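Local coordinates for salivary protein FS50 (Xenopsylla cheopis, PDB 5K6D) that inhibits the host voltage-gated sodium channel Nav1.5 as a disulfide-bonded toxin of flea saliva, at residues N23-A28 / S65-K70; G30-T35 / G43-H48. All coordinates share one frame; numbering follows the deposited sequence.

Contact 1: N23-A28 / S65-K70; sequences NGLATA and SQKPNK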
loop_
_atom_site.group_PDB
_atom_site.type_symbol
_atom_site.label_atom_id
_atom_site.label_comp_id
_atom_site.label_asym_id
_atom_site.label_seq_id
_atom_site.Cartn_x
_atom_site.Cartn_y
_atom_site.Cartn_z
ATOM N N ASN A 23 -10.502 9.540 2.821
ATOM C CA ASN A 23 -9.782 9.834 4.062
ATOM C C ASN A 23 -9.096 8.644 4.735
ATOM O O ASN A 23 -8.430 8.806 5.756
ATOM C CB ASN A 23 -10.732 10.476 5.068
ATOM C CG ASN A 23 -11.214 11.834 4.623
ATOM O OD1 ASN A 23 -10.494 12.570 3.948
ATOM N ND2 ASN A 23 -12.435 12.178 5.001
ATOM N N GLY A 24 -9.257 7.454 4.171
ATOM C CA GLY A 24 -8.704 6.259 4.786
ATOM C C GLY A 24 -7.327 5.904 4.257
ATOM O O GLY A 24 -6.587 6.760 3.760
ATOM N N LEU A 25 -6.984 4.624 4.354
ATOM C CA LEU A 25 -5.727 4.108 3.833
ATOM C C LEU A 25 -5.873 3.729 2.368
ATOM O O LEU A 25 -6.982 3.415 1.914
ATOM C CB LEU A 25 -5.280 2.887 4.633
ATOM C CG LEU A 25 -5.182 3.088 6.144
ATOM C CD1 LEU A 25 -4.712 1.800 6.815
ATOM C CD2 LEU A 25 -4.261 4.255 6.483
ATOM N N ALA A 26 -4.763 3.755 1.637
ATOM C CA ALA A 26 -4.712 3.234 0.275
ATOM C C ALA A 26 -4.364 1.756 0.307
ATOM O O ALA A 26 -3.362 1.360 0.919
ATOM C CB ALA A 26 -3.700 3.991 -0.550
ATOM N N THR A 27 -5.162 0.940 -0.368
ATOM C CA THR A 27 -4.842 -0.473 -0.465
ATOM C C THR A 27 -3.896 -0.722 -1.631
ATOM O O THR A 27 -4.284 -0.636 -2.803
ATOM C CB THR A 27 -6.094 -1.319 -0.639
ATOM O OG1 THR A 27 -6.960 -1.103 0.483
ATOM C CG2 THR A 27 -5.725 -2.795 -0.731
ATOM N N ALA A 28 -2.642 -1.002 -1.296
ATOM C CA ALA A 28 -1.632 -1.388 -2.269
ATOM C C ALA A 28 -1.686 -2.900 -2.390
ATOM O O ALA A 28 -1.043 -3.638 -1.636
ATOM C CB ALA A 28 -0.263 -0.903 -1.844
ATOM N N SER A 65 -10.216 -4.848 10.605
ATOM C CA SER A 65 -11.169 -4.290 9.654
ATOM C C SER A 65 -10.488 -3.307 8.702
ATOM O O SER A 65 -10.809 -3.262 7.517
ATOM C CB SER A 65 -12.322 -3.604 10.388
ATOM O OG SER A 65 -11.863 -2.504 11.150
ATOM N N GLN A 66 -9.536 -2.542 9.218
ATOM C CA GLN A 66 -8.842 -1.544 8.428
ATOM C C GLN A 66 -7.792 -2.158 7.504
ATOM O O GLN A 66 -7.504 -1.616 6.441
ATOM C CB GLN A 66 -8.182 -0.532 9.354
ATOM C CG GLN A 66 -7.517 0.613 8.660
ATOM C CD GLN A 66 -6.743 1.465 9.618
ATOM O OE1 GLN A 66 -5.889 0.974 10.358
ATOM N NE2 GLN A 66 -7.034 2.756 9.626
ATOM N N LYS A 67 -7.195 -3.274 7.919
ATOM C CA LYS A 67 -6.115 -3.894 7.157
ATOM C C LYS A 67 -6.385 -5.396 7.050
ATOM O O LYS A 67 -5.655 -6.206 7.620
ATOM C CB LYS A 67 -4.759 -3.622 7.820
ATOM C CG LYS A 67 -4.477 -2.143 8.086
ATOM C CD LYS A 67 -3.054 -1.914 8.580
ATOM C CE LYS A 67 -2.690 -2.877 9.696
ATOM N NZ LYS A 67 -2.946 -2.273 11.034
ATOM N N PRO A 68 -7.447 -5.776 6.318
ATOM C CA PRO A 68 -7.975 -7.145 6.433
ATOM C C PRO A 68 -7.168 -8.238 5.738
ATOM O O PRO A 68 -7.221 -9.382 6.187
ATOM C CB PRO A 68 -9.362 -7.037 5.788
ATOM C CG PRO A 68 -9.239 -5.902 4.839
ATOM C CD PRO A 68 -8.334 -4.912 5.520
ATOM N N ASN A 69 -6.447 -7.907 4.670
ATOM C CA ASN A 69 -5.806 -8.919 3.838
ATOM C C ASN A 69 -4.296 -8.947 4.051
ATOM O O ASN A 69 -3.615 -7.976 3.746
ATOM C CB ASN A 69 -6.131 -8.645 2.367
ATOM C CG ASN A 69 -5.716 -9.778 1.448
ATOM O OD1 ASN A 69 -4.784 -10.531 1.738
ATOM N ND2 ASN A 69 -6.412 -9.905 0.323
ATOM N N LYS A 70 -3.776 -10.066 4.540
ATOM C CA LYS A 70 -2.353 -10.176 4.856
ATOM C C LYS A 70 -1.446 -10.041 3.633
ATOM O O LYS A 70 -0.257 -9.757 3.775
ATOM C CB LYS A 70 -2.067 -11.504 5.559
ATOM C CG LYS A 70 -2.249 -12.733 4.687
ATOM C CD LYS A 70 -2.065 -14.006 5.500
ATOM C CE LYS A 70 -2.599 -15.227 4.758
ATOM N NZ LYS A 70 -1.739 -15.605 3.595
#

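Contact 2: G30-T35 / G43-H48; sequences GQCKGT and GKCDKH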
loop_
_atom_site.group_PDB
_atom_site.type_symbol
_atom_site.label_atom_id
_atom_site.label_comp_id
_atom_site.label_asym_id
_atom_site.label_seq_id
_atom_site.Cartn_x
_atom_site.Cartn_y
_atom_site.Cartn_z
ATOM N N GLY A 30 -1.465 -6.704 -2.985
ATOM C CA GLY A 30 -0.457 -7.714 -3.253
ATOM C C GLY A 30 0.969 -7.453 -2.816
ATOM O O GLY A 30 1.818 -8.336 -2.959
ATOM N N GLN A 31 1.264 -6.282 -2.260
ATOM C CA GLN A 31 2.665 -5.958 -1.982
ATOM C C GLN A 31 3.256 -6.826 -0.876
ATOM O O GLN A 31 4.474 -6.954 -0.782
ATOM C CB GLN A 31 2.838 -4.484 -1.613
ATOM C CG GLN A 31 2.447 -3.505 -2.710
ATOM C CD GLN A 31 3.368 -3.565 -3.906
ATOM O OE1 GLN A 31 4.570 -3.836 -3.772
ATOM N NE2 GLN A 31 2.821 -3.332 -5.086
ATOM N N CYS A 32 2.407 -7.432 -0.048
ATOM C CA CYS A 32 2.884 -8.264 1.054
ATOM C C CYS A 32 2.694 -9.761 0.801
ATOM O O CYS A 32 2.722 -10.561 1.740
ATOM C CB CYS A 32 2.186 -7.852 2.351
ATOM S SG CYS A 32 2.524 -6.141 2.815
ATOM N N LYS A 33 2.527 -10.144 -0.460
ATOM C CA LYS A 33 2.366 -11.554 -0.798
ATOM C C LYS A 33 3.702 -12.287 -0.771
ATOM O O LYS A 33 4.765 -11.673 -0.765
ATOM C CB LYS A 33 1.717 -11.710 -2.175
ATOM C CG LYS A 33 2.632 -11.374 -3.338
ATOM C CD LYS A 33 1.871 -11.357 -4.656
ATOM C CE LYS A 33 2.781 -10.944 -5.803
ATOM N NZ LYS A 33 2.050 -10.861 -7.096
ATOM N N GLY A 34 3.645 -13.610 -0.748
ATOM C CA GLY A 34 4.849 -14.400 -0.899
ATOM C C GLY A 34 5.438 -14.899 0.401
ATOM O O GLY A 34 4.814 -14.811 1.459
ATOM N N THR A 35 6.660 -15.419 0.318
ATOM C CA THR A 35 7.264 -16.137 1.429
ATOM C C THR A 35 8.350 -15.370 2.183
ATOM O O THR A 35 8.964 -15.921 3.095
ATOM C CB THR A 35 7.873 -17.463 0.942
ATOM O OG1 THR A 35 8.836 -17.194 -0.082
ATOM C CG2 THR A 35 6.788 -18.370 0.373
ATOM N N GLY A 43 9.253 -3.742 5.004
ATOM C CA GLY A 43 10.091 -2.787 4.301
ATOM C C GLY A 43 9.600 -2.533 2.885
ATOM O O GLY A 43 9.547 -1.387 2.425
ATOM N N LYS A 44 9.237 -3.599 2.183
ATOM C CA LYS A 44 8.694 -3.443 0.840
ATOM C C LYS A 44 7.432 -2.593 0.867
ATOM O O LYS A 44 7.248 -1.701 0.041
ATOM C CB LYS A 44 8.379 -4.797 0.209
ATOM C CG LYS A 44 9.590 -5.653 -0.070
ATOM C CD LYS A 44 9.253 -6.836 -0.970
ATOM C CE LYS A 44 8.865 -8.068 -0.175
ATOM N NZ LYS A 44 8.631 -9.249 -1.061
ATOM N N CYS A 45 6.556 -2.877 1.819
ATOM C CA CYS A 45 5.301 -2.155 1.926
ATOM C C CYS A 45 5.552 -0.695 2.263
ATOM O O CYS A 45 5.002 0.193 1.617
ATOM C CB CYS A 45 4.410 -2.822 2.971
ATOM S SG CYS A 45 2.910 -1.913 3.385
ATOM N N ASP A 46 6.393 -0.427 3.256
ATOM C CA ASP A 46 6.610 0.955 3.629
ATOM C C ASP A 46 7.167 1.768 2.467
ATOM O O ASP A 46 6.734 2.891 2.229
ATOM C CB ASP A 46 7.523 1.066 4.840
ATOM C CG ASP A 46 7.390 2.404 5.512
ATOM O OD1 ASP A 46 6.345 2.650 6.156
ATOM O OD2 ASP A 46 8.298 3.229 5.357
ATOM N N LYS A 47 8.118 1.194 1.733
ATOM C CA LYS A 47 8.715 1.892 0.601
ATOM C C LYS A 47 7.744 2.037 -0.570
ATOM O O LYS A 47 7.737 3.065 -1.241
ATOM C CB LYS A 47 9.988 1.171 0.159
ATOM C CG LYS A 47 10.607 1.668 -1.147
ATOM C CD LYS A 47 10.941 3.158 -1.198
ATOM C CE LYS A 47 11.988 3.568 -0.186
ATOM N NZ LYS A 47 12.560 4.910 -0.519
ATOM N N HIS A 48 6.928 1.028 -0.841
ATOM C CA HIS A 48 5.893 1.207 -1.855
ATOM C C HIS A 48 4.985 2.373 -1.456
ATOM O O HIS A 48 4.634 3.228 -2.279
ATOM C CB HIS A 48 5.094 -0.085 -2.041
ATOM C CG HIS A 48 4.024 0.018 -3.077
ATOM N ND1 HIS A 48 4.264 -0.108 -4.431
ATOM C CD2 HIS A 48 2.703 0.277 -2.941
ATOM C CE1 HIS A 48 3.124 0.054 -5.080
ATOM N NE2 HIS A 48 2.164 0.286 -4.200
HETATM O O HOH W 1 5.958 -9.234 -0.433
HETATM O O HOH W 2 7.506 -12.315 -0.323
#

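Contact 1: N23-A28 / S65-K70
The methyl CD1 of Leu25 rests on the flat face of the Gln66 side-chain amide. This contact joins the lead-in to strand 26-28 with the loop between strands 57-60 and 73-76, a hairpin loop of this cysteine-stabilised alpha-beta fold. CD1 stands almost directly above the amide carbon, 3.5 Å from Gln66 CD. It is about equally far from both polar ends, 3.8 Å from Gln66 OE1 and 3.8 Å from Gln66 NE2. The methyl therefore meets the face of the group, and the contact is one of van der Waals packing. Leu25 CG follows behind, 4.0 Å from Gln66 NE2. The two side chains cross at about a right angle. Gln66 reaches the leucine as an extended chain: its CG lies anti to the backbone N (chi1 -176°), and chi2 keeps the chain straight. A turn at chi3 of 54° then presents the amide face to the methyl. Lys67 adds a lesser touch, with its CG 4.1 Å from Leu25 CD1. No hydrogen bond links the two segments, and their backbones stay well apart, with Leu25 CA 7.9 Å from Gln66 CA. Only 109 Å² is buried in all, at the surface of the protein. Tyr74 of strand 73-76 is a common neighbour, touched by the side chains of Leu25, Thr27, Lys67 and Pro68, and Ala26 is backbone hydrogen-bonded to Cys75 of the same strand. Tyr74 OH is hydrogen-bonded to Asn69 N; within the loop, Ser64 OG is hydrogen-bonded to Lys67 N. The lysine chain bends at chi3 and chi4, and its tip makes a long, weak ion pair, from Lys67 NZ to Asp62 OD2.

Contact 2: G30-T35 / G43-H48
Lys44 reaches the 30-35 loop through water. Its NZ donates to water 1 at 2.7 Å, and that water in turn donates to Gln31 O and Lys33 O. Water 2 bridges Lys33 O to the same ammonium group, but its link to Lys44 NZ is weak. The ammonium also makes a salt bridge with Asp36, which helps to fix it beside the two waters. The loop side is shaped by a type I beta turn, closed by a hydrogen bond from Lys33 N to Gly30 O, 3.2 Å. Next to Lys44 on the helix, Cys45 CB packs against Cys32 SG at 3.8 Å. Both cysteines are half-cystines: Cys32 is bonded to Cys60 and Cys45 to Cys73. This last bridge and Cys49-Cys75 both pin helix 38-51 to strand 73-76, the pattern of the cysteine-stabilised alpha-beta motif known from scorpion toxins. A turn later, His48 meets Gln31 face to face. The glutamine amide stacks on the imidazole with the planes 10° apart, and Gln31 NE2 lies 3.4 Å from His48 CE1, toward the rim of the ring. Gln31 CG adds a CH-pi contact, 3.9 Å from the His48 ring centroid. A bend at chi2 (-67°) folds the glutamine chain over the ring. His48 NE2 is itself hydrogen-bonded to Cys8 O, which restrains the ring's rotation.

Contact 2 is nested along the chain within the loop that contact 1 closes. Their centres lie about 13 Å apart. Strand 26-28 leads from contact 1 into the 30-35 loop and then helix 38-51. The two contacts touch at two points. Ala28 CB packs 3.4 Å from His48 CD2, so the end of the strand meets the ring that Gln31 stacks on. Lys70 O lies 3.4 Å from Cys32 CB, beside the backbone bonding between Cys32 and Glu71. Strand 73-76 serves both, through Tyr74 at contact 1 and Cys73 at contact 2. Leu25 and Gln66 meet at the surface, whereas Cys32 and Cys45 are buried where loop and helix meet the sheet.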